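Local structure of DNA replication licensing factor MCM related protein (4ME3) at residues Lys141-Glu146 and Asn188-Ile193; Ser164-Cys169 and Ile181-Arg186. The protein probably unwinds DNA for replication as an ATP-driven MCM helicase, of which this chain is the N-terminal domain. All blocks are in the same frame, centred on the assembly; numbering follows the deposited sequence.

Interaction 1: Lys141-Glu146 and Asn188-Ile193; sequences KNAAFE and NLSEFI
Glu191 O takes two backbone N-H groups from the opposing strand, and the two bonds differ in aim. Lys141 N, at 2.9 Å from Glu191 O, lies in the carbonyl plane, whereas Asn142 N approaches the same oxygen from a position tilted 19° out of that plane. Glu191 N answers with a 2.9 Å bond to Asn142 O, closing the antiparallel hydrogen-bonded pair. One step on, a side chain replaces the backbone acceptor: Ser190 OG receives the N-H of Ala144 over 2.9 Å, almost straight at 177°. Chi1 of -58° sets this hydroxyl beside its own backbone N, and OG is also hydrogen-bonded to Arg186 O. Ala144 CB rests on Leu189 CB at 3.9 Å. At the other end Lys141 lays its aliphatic chain obliquely across Ile193, CB near CG2 and CD 3.9 Å from Ile193 CD1. Asn142 and Glu191 project to the same sheet face, their CB atoms 4.1 Å apart, and both polar ends turn to the loop at Gln91 and Arg92: Asn142 ND2 bonds to the carbonyls of Gln91 and Arg92, and Glu191 OE2 forms a salt bridge with Arg92 NE. Two residues, Lys141 and Asn142, thus stand opposite one, Glu191: a classic beta bulge, at the corner where strand 123-147 of the MCM OB domain turns towards the zinc-binding region.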
ATOM      1  N   LYS A 141       8.120   4.031   6.926  1.00 16.28           N
ATOM      2  CA  LYS A 141       7.818   3.614   5.557  1.00 15.78           C
ATOM      3  C   LYS A 141       9.088   3.452   4.736  1.00 20.85           C
ATOM      4  O   LYS A 141       9.328   2.396   4.150  1.00 24.01           O
ATOM      5  CB  LYS A 141       6.881   4.615   4.882  1.00 21.76           C
ATOM      6  CG  LYS A 141       6.467   4.217   3.470  1.00 22.49           C
ATOM      7  CD  LYS A 141       5.688   2.909   3.462  1.00 29.80           C
ATOM      8  CE  LYS A 141       5.285   2.506   2.051  1.00 47.57           C
ATOM      9  NZ  LYS A 141       4.407   3.519   1.397  1.00 31.17           N
ATOM     10  N   ASN A 142       9.895   4.506   4.675  1.00 14.84           N
ATOM     11  CA  ASN A 142      11.211   4.404   4.061  1.00 14.29           C
ATOM     12  C   ASN A 142      12.264   4.672   5.125  1.00 16.37           C
ATOM     13  O   ASN A 142      12.444   5.810   5.559  1.00 17.44           O
ATOM     14  CB  ASN A 142      11.356   5.381   2.895  1.00 19.08           C
ATOM     15  CG  ASN A 142      12.501   5.011   1.972  1.00 22.42           C
ATOM     16  OD1 ASN A 142      12.961   3.866   1.964  1.00 23.13           O
ATOM     17  ND2 ASN A 142      12.967   5.975   1.190  1.00 26.80           N
ATOM     18  N   ALA A 143      12.944   3.614   5.551  1.00 18.32           N
ATOM     19  CA  ALA A 143      13.851   3.688   6.693  1.00 15.74           C
ATOM     20  C   ALA A 143      15.284   3.978   6.271  1.00 15.21           C
ATOM     21  O   ALA A 143      15.844   3.285   5.424  1.00 19.68           O
ATOM     22  CB  ALA A 143      13.797   2.396   7.480  1.00 15.99           C
ATOM     23  N   ALA A 144      15.879   4.994   6.891  1.00 19.11           N
ATOM     24  CA  ALA A 144      17.278   5.334   6.662  1.00 24.28           C
ATOM     25  C   ALA A 144      18.179   4.537   7.601  1.00 23.38           C
ATOM     26  O   ALA A 144      17.993   4.566   8.813  1.00 17.94           O
ATOM     27  CB  ALA A 144      17.495   6.827   6.877  1.00 20.59           C
ATOM     28  N   PHE A 145      19.158   3.837   7.035  1.00 17.03           N
ATOM     29  CA  PHE A 145      20.121   3.077   7.826  1.00 20.82           C
ATOM     30  C   PHE A 145      21.539   3.578   7.579  1.00 26.55           C
ATOM     31  O   PHE A 145      21.978   3.680   6.435  1.00 25.78           O
ATOM     32  CB  PHE A 145      20.037   1.588   7.488  1.00 22.55           C
ATOM     33  CG  PHE A 145      18.801   0.913   8.010  1.00 22.66           C
ATOM     34  CD1 PHE A 145      18.762   0.414   9.300  1.00 25.42           C
ATOM     35  CD2 PHE A 145      17.681   0.773   7.209  1.00 21.98           C
ATOM     36  CE1 PHE A 145      17.628  -0.210   9.782  1.00 22.70           C
ATOM     37  CE2 PHE A 145      16.546   0.148   7.687  1.00 25.36           C
ATOM     38  CZ  PHE A 145      16.520  -0.341   8.976  1.00 19.46           C
ATOM     39  N   GLU A 146      22.259   3.881   8.655  1.00 22.18           N
ATOM     40  CA  GLU A 146      23.621   4.388   8.536  1.00 18.56           C
ATOM     41  C   GLU A 146      24.649   3.269   8.666  1.00 24.04           C
ATOM     42  O   GLU A 146      24.642   2.511   9.640  1.00 24.55           O
ATOM     43  CB  GLU A 146      23.886   5.468   9.587  1.00 26.27           C
ATOM     44  CG  GLU A 146      25.313   5.991   9.576  1.00 26.07           C
ATOM     45  CD  GLU A 146      25.536   7.113  10.572  1.00 38.67           C
ATOM     46  OE1 GLU A 146      24.558   7.547  11.217  1.00 34.93           O
ATOM     47  OE2 GLU A 146      26.694   7.561  10.711  1.00 46.52           O
ATOM     48  N   ASN A 188      15.073  10.253  12.180  1.00 25.85           N
ATOM     49  CA  ASN A 188      14.903  11.639  11.760  1.00 26.84           C
ATOM     50  C   ASN A 188      15.211  11.860  10.277  1.00 28.56           C
ATOM     51  O   ASN A 188      14.855  12.895   9.718  1.00 25.52           O
ATOM     52  CB  ASN A 188      15.747  12.573  12.630  1.00 30.44           C
ATOM     53  CG  ASN A 188      15.291  12.584  14.077  1.00 32.35           C
ATOM     54  OD1 ASN A 188      14.192  12.126  14.394  1.00 33.93           O
ATOM     55  ND2 ASN A 188      16.129  13.111  14.962  1.00 34.32           N
ATOM     56  N   LEU A 189      15.861  10.884   9.647  1.00 19.01           N
ATOM     57  CA  LEU A 189      16.161  10.950   8.219  1.00 18.75           C
ATOM     58  C   LEU A 189      15.271   9.999   7.422  1.00 22.73           C
ATOM     59  O   LEU A 189      15.458   9.815   6.217  1.00 17.24           O
ATOM     60  CB  LEU A 189      17.627  10.598   7.969  1.00 24.30           C
ATOM     61  CG  LEU A 189      18.655  11.566   8.554  1.00 28.57           C
ATOM     62  CD1 LEU A 189      20.046  10.973   8.458  1.00 33.32           C
ATOM     63  CD2 LEU A 189      18.591  12.904   7.836  1.00 32.82           C
ATOM     64  N   SER A 190      14.308   9.393   8.105  1.00 20.18           N
ATOM     65  CA  SER A 190      13.424   8.422   7.485  1.00 17.54           C
ATOM     66  C   SER A 190      12.080   9.059   7.162  1.00 18.06           C
ATOM     67  O   SER A 190      11.750  10.133   7.669  1.00 20.55           O
ATOM     68  CB  SER A 190      13.218   7.229   8.422  1.00 18.70           C
ATOM     69  OG  SER A 190      14.455   6.622   8.758  1.00 17.56           O
ATOM     70  N   GLU A 191      11.306   8.391   6.315  1.00 15.40           N
ATOM     71  CA  GLU A 191       9.962   8.847   5.995  1.00 14.53           C
ATOM     72  C   GLU A 191       8.918   8.000   6.707  1.00 13.38           C
ATOM     73  O   GLU A 191       8.953   6.775   6.644  1.00 15.62           O
ATOM     74  CB  GLU A 191       9.731   8.809   4.484  1.00 21.13           C
ATOM     75  CG  GLU A 191      10.408   9.950   3.743  1.00 30.24           C
ATOM     76  CD  GLU A 191       9.978  11.309   4.264  1.00 32.22           C
ATOM     77  OE1 GLU A 191       8.791  11.661   4.091  1.00 36.43           O
ATOM     78  OE2 GLU A 191      10.822  12.022   4.854  1.00 24.08           O
ATOM     79  N   PHE A 192       7.996   8.670   7.389  1.00 11.82           N
ATOM     80  CA  PHE A 192       6.877   8.011   8.049  1.00 10.57           C
ATOM     81  C   PHE A 192       5.574   8.330   7.337  1.00 14.95           C
ATOM     82  O   PHE A 192       5.448   9.371   6.682  1.00 14.02           O
ATOM     83  CB  PHE A 192       6.757   8.488   9.495  1.00 13.42           C
ATOM     84  CG  PHE A 192       7.945   8.158  10.347  1.00 13.62           C
ATOM     85  CD1 PHE A 192       9.050   8.988  10.363  1.00 15.00           C
ATOM     86  CD2 PHE A 192       7.951   7.024  11.137  1.00 18.90           C
ATOM     87  CE1 PHE A 192      10.143   8.692  11.149  1.00 16.10           C
ATOM     88  CE2 PHE A 192       9.043   6.723  11.930  1.00 18.54           C
ATOM     89  CZ  PHE A 192      10.140   7.559  11.931  1.00 15.42           C
ATOM     90  N   ILE A 193       4.598   7.441   7.482  1.00 11.64           N
ATOM     91  CA  ILE A 193       3.253   7.696   6.993  1.00 10.73           C
ATOM     92  C   ILE A 193       2.238   7.489   8.114  1.00 11.91           C
ATOM     93  O   ILE A 193       2.476   6.717   9.046  1.00 12.10           O
ATOM     94  CB  ILE A 193       2.886   6.779   5.807  1.00 12.70           C
ATOM     95  CG1 ILE A 193       2.970   5.310   6.225  1.00 14.02           C
ATOM     96  CG2 ILE A 193       3.799   7.051   4.624  1.00 16.50           C
ATOM     97  CD1 ILE A 193       2.473   4.347   5.165  1.00 23.95           C
TER

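Interaction 2: Ser164-Cys169 and Ile181-Arg186; sequences SEPQVC and IFFKLR. With ZN (zinc ion), chain B.
The Phe183 ring carries Pro166 on one face: Pro166 CG sits 3.6 Å from the ring centroid and only 11° off the normal, a CH-pi contact over the middle of the ring. Gln167 O and Cys169 N lie at the ring edge, close to its plane, with Cys169 N 3.7 Å from Phe183 CZ. This packing flanks a four-cysteine zinc site built from two CxxC motifs, in which Cys169 joins Cys147, Cys150 and Cys172 around the metal. With CG anti to its carbonyl carbon, Phe183 sends its ring from strand 183-185 into the curve of the 164-169 loop. There Pro166 O approaches CE2 of Phe183 to 3.4 Å, while its own hydrogen-bond donor is Arg176 NE. Cys169 CB touches Phe183 CZ at 4.1 Å and, more loosely, Ile181 CD1. With an alanine here in place of the Phe183 ring, Pro166 CG would probably lose the face it packs on and a gap would open beside Cys169, giving the zinc-bearing loop more freedom to move. Further back, the Glu165 carboxylate stands nearly perpendicular to the ring, the planes 86° apart. Its OE2 comes 3.0 Å from Phe183 O, an acceptor facing an acceptor and no hydrogen bond, a proximity likely to be electrostatically unfavourable. The other oxygen is served by a water that donates to Glu165 OE1 and accepts from Phe183 N at 2.7 Å, bridging loop and strand where no direct hydrogen bond does. At the metal end, Cys169 SG lies anti to its backbone N (chi1 177°) and binds the zinc ion at 2.4 Å.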
ATOM      1  N   SER A 164      12.590  -4.144   8.714  1.00 28.50           N
ATOM      2  CA  SER A 164      13.440  -4.785   7.716  1.00 28.02           C
ATOM      3  C   SER A 164      14.761  -4.031   7.610  1.00 30.22           C
ATOM      4  O   SER A 164      14.782  -2.858   7.238  1.00 27.28           O
ATOM      5  CB  SER A 164      12.749  -4.805   6.352  1.00 30.46           C
ATOM      6  OG  SER A 164      11.497  -5.463   6.422  1.00 44.55           O
ATOM      7  N   GLU A 165      15.858  -4.703   7.945  1.00 31.53           N
ATOM      8  CA  GLU A 165      17.176  -4.081   7.897  1.00 29.46           C
ATOM      9  C   GLU A 165      17.889  -4.438   6.596  1.00 36.77           C
ATOM     10  O   GLU A 165      17.570  -5.446   5.968  1.00 30.07           O
ATOM     11  CB  GLU A 165      18.028  -4.532   9.086  1.00 32.42           C
ATOM     12  CG  GLU A 165      18.388  -3.412  10.050  1.00 44.00           C
ATOM     13  CD  GLU A 165      19.728  -3.625  10.732  1.00 53.75           C
ATOM     14  OE1 GLU A 165      20.336  -4.700  10.544  1.00 55.74           O
ATOM     15  OE2 GLU A 165      20.179  -2.710  11.454  1.00 53.85           O
ATOM     16  N   PRO A 166      18.853  -3.603   6.179  1.00 26.79           N
ATOM     17  CA  PRO A 166      19.649  -3.942   4.997  1.00 31.59           C
ATOM     18  C   PRO A 166      20.746  -4.951   5.317  1.00 31.25           C
ATOM     19  O   PRO A 166      21.175  -5.056   6.465  1.00 36.04           O
ATOM     20  CB  PRO A 166      20.262  -2.600   4.590  1.00 26.77           C
ATOM     21  CG  PRO A 166      20.320  -1.811   5.849  1.00 26.48           C
ATOM     22  CD  PRO A 166      19.162  -2.257   6.694  1.00 28.39           C
ATOM     23  N   GLN A 167      21.191  -5.682   4.303  1.00 31.99           N
ATOM     24  CA  GLN A 167      22.278  -6.637   4.469  1.00 36.99           C
ATOM     25  C   GLN A 167      23.579  -6.044   3.940  1.00 33.45           C
ATOM     26  O   GLN A 167      24.643  -6.227   4.531  1.00 38.18           O
ATOM     27  CB  GLN A 167      21.963  -7.932   3.723  1.00 41.94           C
ATOM     28  CG  GLN A 167      22.700  -9.144   4.263  1.00 50.37           C
ATOM     29  CD  GLN A 167      22.112  -9.652   5.566  1.00 58.24           C
ATOM     30  OE1 GLN A 167      22.815  -9.785   6.568  1.00 59.91           O
ATOM     31  NE2 GLN A 167      20.816  -9.948   5.555  1.00 54.30           N
ATOM     32  N   VAL A 168      23.478  -5.329   2.824  1.00 29.82           N
ATOM     33  CA  VAL A 168      24.639  -4.730   2.174  1.00 25.30           C
ATOM     34  C   VAL A 168      24.471  -3.217   2.056  1.00 25.78           C
ATOM     35  O   VAL A 168      23.367  -2.723   1.824  1.00 22.62           O
ATOM     36  CB  VAL A 168      24.854  -5.328   0.767  1.00 28.22           C
ATOM     37  CG1 VAL A 168      23.587  -5.212  -0.064  1.00 36.26           C
ATOM     38  CG2 VAL A 168      26.023  -4.650   0.062  1.00 35.45           C
ATOM     39  N   CYS A 169      25.571  -2.489   2.214  1.00 25.82           N
ATOM     40  CA  CYS A 169      25.555  -1.032   2.130  1.00 24.26           C
ATOM     41  C   CYS A 169      25.472  -0.571   0.675  1.00 24.79           C
ATOM     42  O   CYS A 169      26.225  -1.045  -0.175  1.00 31.66           O
ATOM     43  CB  CYS A 169      26.807  -0.452   2.799  1.00 22.43           C
ATOM     44  SG  CYS A 169      26.963   1.354   2.699  1.00 25.61           S
ATOM     45  N   ILE A 181      29.803  -5.602   9.319  1.00 43.33           N
ATOM     46  CA  ILE A 181      29.348  -4.241   9.592  1.00 38.56           C
ATOM     47  C   ILE A 181      27.944  -4.281  10.183  1.00 41.65           C
ATOM     48  O   ILE A 181      27.251  -5.293  10.084  1.00 43.69           O
ATOM     49  CB  ILE A 181      29.327  -3.367   8.320  1.00 42.03           C
ATOM     50  CG1 ILE A 181      28.288  -3.887   7.324  1.00 38.23           C
ATOM     51  CG2 ILE A 181      30.711  -3.314   7.686  1.00 44.79           C
ATOM     52  CD1 ILE A 181      28.088  -2.985   6.127  1.00 37.23           C
ATOM     53  N   PHE A 182      27.530  -3.180  10.803  1.00 42.44           N
ATOM     54  CA  PHE A 182      26.180  -3.076  11.347  1.00 41.77           C
ATOM     55  C   PHE A 182      25.522  -1.768  10.918  1.00 36.07           C
ATOM     56  O   PHE A 182      26.202  -0.783  10.622  1.00 37.20           O
ATOM     57  CB  PHE A 182      26.202  -3.186  12.874  1.00 40.61           C
ATOM     58  CG  PHE A 182      27.029  -2.130  13.548  1.00 48.07           C
ATOM     59  CD1 PHE A 182      26.468  -0.913  13.904  1.00 48.16           C
ATOM     60  CD2 PHE A 182      28.365  -2.356  13.833  1.00 49.94           C
ATOM     61  CE1 PHE A 182      27.227   0.061  14.527  1.00 53.41           C
ATOM     62  CE2 PHE A 182      29.130  -1.388  14.458  1.00 52.79           C
ATOM     63  CZ  PHE A 182      28.560  -0.178  14.804  1.00 53.11           C
ATOM     64  N   PHE A 183      24.193  -1.767  10.885  1.00 28.84           N
ATOM     65  CA  PHE A 183      23.439  -0.604  10.435  1.00 27.77           C
ATOM     66  C   PHE A 183      22.675   0.055  11.579  1.00 28.85           C
ATOM     67  O   PHE A 183      22.058  -0.623  12.400  1.00 31.28           O
ATOM     68  CB  PHE A 183      22.469  -1.006   9.326  1.00 28.82           C
ATOM     69  CG  PHE A 183      23.147  -1.395   8.042  1.00 25.84           C
ATOM     70  CD1 PHE A 183      23.564  -0.427   7.143  1.00 29.29           C
ATOM     71  CD2 PHE A 183      23.366  -2.726   7.735  1.00 30.68           C
ATOM     72  CE1 PHE A 183      24.187  -0.781   5.962  1.00 27.88           C
ATOM     73  CE2 PHE A 183      23.990  -3.086   6.554  1.00 34.54           C
ATOM     74  CZ  PHE A 183      24.400  -2.112   5.667  1.00 32.25           C
ATOM     75  N   LYS A 184      22.727   1.382  11.621  1.00 26.42           N
ATOM     76  CA  LYS A 184      22.037   2.157  12.646  1.00 23.20           C
ATOM     77  C   LYS A 184      20.840   2.882  12.044  1.00 24.08           C
ATOM     78  O   LYS A 184      21.001   3.722  11.166  1.00 21.51           O
ATOM     79  CB  LYS A 184      22.995   3.176  13.264  1.00 26.92           C
ATOM     80  CG  LYS A 184      22.371   4.045  14.346  1.00 34.83           C
ATOM     81  CD  LYS A 184      23.384   5.009  14.949  1.00 38.47           C
ATOM     82  CE  LYS A 184      23.641   6.196  14.033  1.00 48.01           C
ATOM     83  NZ  LYS A 184      24.663   7.132  14.581  1.00 51.98           N
ATOM     84  N   LEU A 185      19.642   2.555  12.521  1.00 26.64           N
ATOM     85  CA  LEU A 185      18.426   3.215  12.061  1.00 21.73           C
ATOM     86  C   LEU A 185      18.455   4.699  12.425  1.00 29.26           C
ATOM     87  O   LEU A 185      18.790   5.066  13.553  1.00 24.06           O
ATOM     88  CB  LEU A 185      17.192   2.541  12.673  1.00 22.35           C
ATOM     89  CG  LEU A 185      15.818   3.095  12.274  1.00 22.86           C
ATOM     90  CD1 LEU A 185      15.540   2.868  10.797  1.00 20.73           C
ATOM     91  CD2 LEU A 185      14.727   2.464  13.124  1.00 29.33           C
ATOM     92  N   ARG A 186      18.108   5.544  11.459  1.00 23.27           N
ATOM     93  CA  ARG A 186      18.085   6.990  11.654  1.00 24.89           C
ATOM     94  C   ARG A 186      16.675   7.525  11.410  1.00 22.30           C
ATOM     95  O   ARG A 186      16.356   7.960  10.304  1.00 18.19           O
ATOM     96  CB  ARG A 186      19.055   7.665  10.687  1.00 21.95           C
ATOM     97  CG  ARG A 186      20.484   7.170  10.790  1.00 21.56           C
ATOM     98  CD  ARG A 186      21.135   7.623  12.087  1.00 33.35           C
ATOM     99  NE  ARG A 186      21.084   9.074  12.237  1.00 41.09           N
ATOM    100  CZ  ARG A 186      21.894   9.922  11.612  1.00 42.68           C
ATOM    101  NH1 ARG A 186      22.829   9.473  10.782  1.00 46.50           N
ATOM    102  NH2 ARG A 186      21.768  11.227  11.813  1.00 44.83           N
TER
HETATM  103 ZN    ZN B 301      28.987   1.558   3.879  1.00 29.20          ZN
HETATM  104  O   HOH W   1      23.190  -4.163  11.766  1.00 51.25           O

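Overall arrangement
Interactions 1 and 2 meet along residues 143-146 of strand 123-147, their centres about 12 Å apart. Strand 183-185 pairs antiparallel with that strand and is followed in the chain by strand 191-201, so the antiparallel pairing of interaction 1 closes around the zinc-bearing excursion that includes interaction 2. Glu146 OE1 and Arg186 NH1 form a 2.6 Å salt bridge between them, and Arg186 N lies 2.8 Å from Ala144 O, probably hydrogen-bonded. Phe145 packs against Glu165 and Pro166, its CD2 3.4 Å from Pro166 CD. Interaction 2 contains the zinc ligand Cys169, whereas the Ala144 side chain of interaction 1 is about 13 Å from the ion.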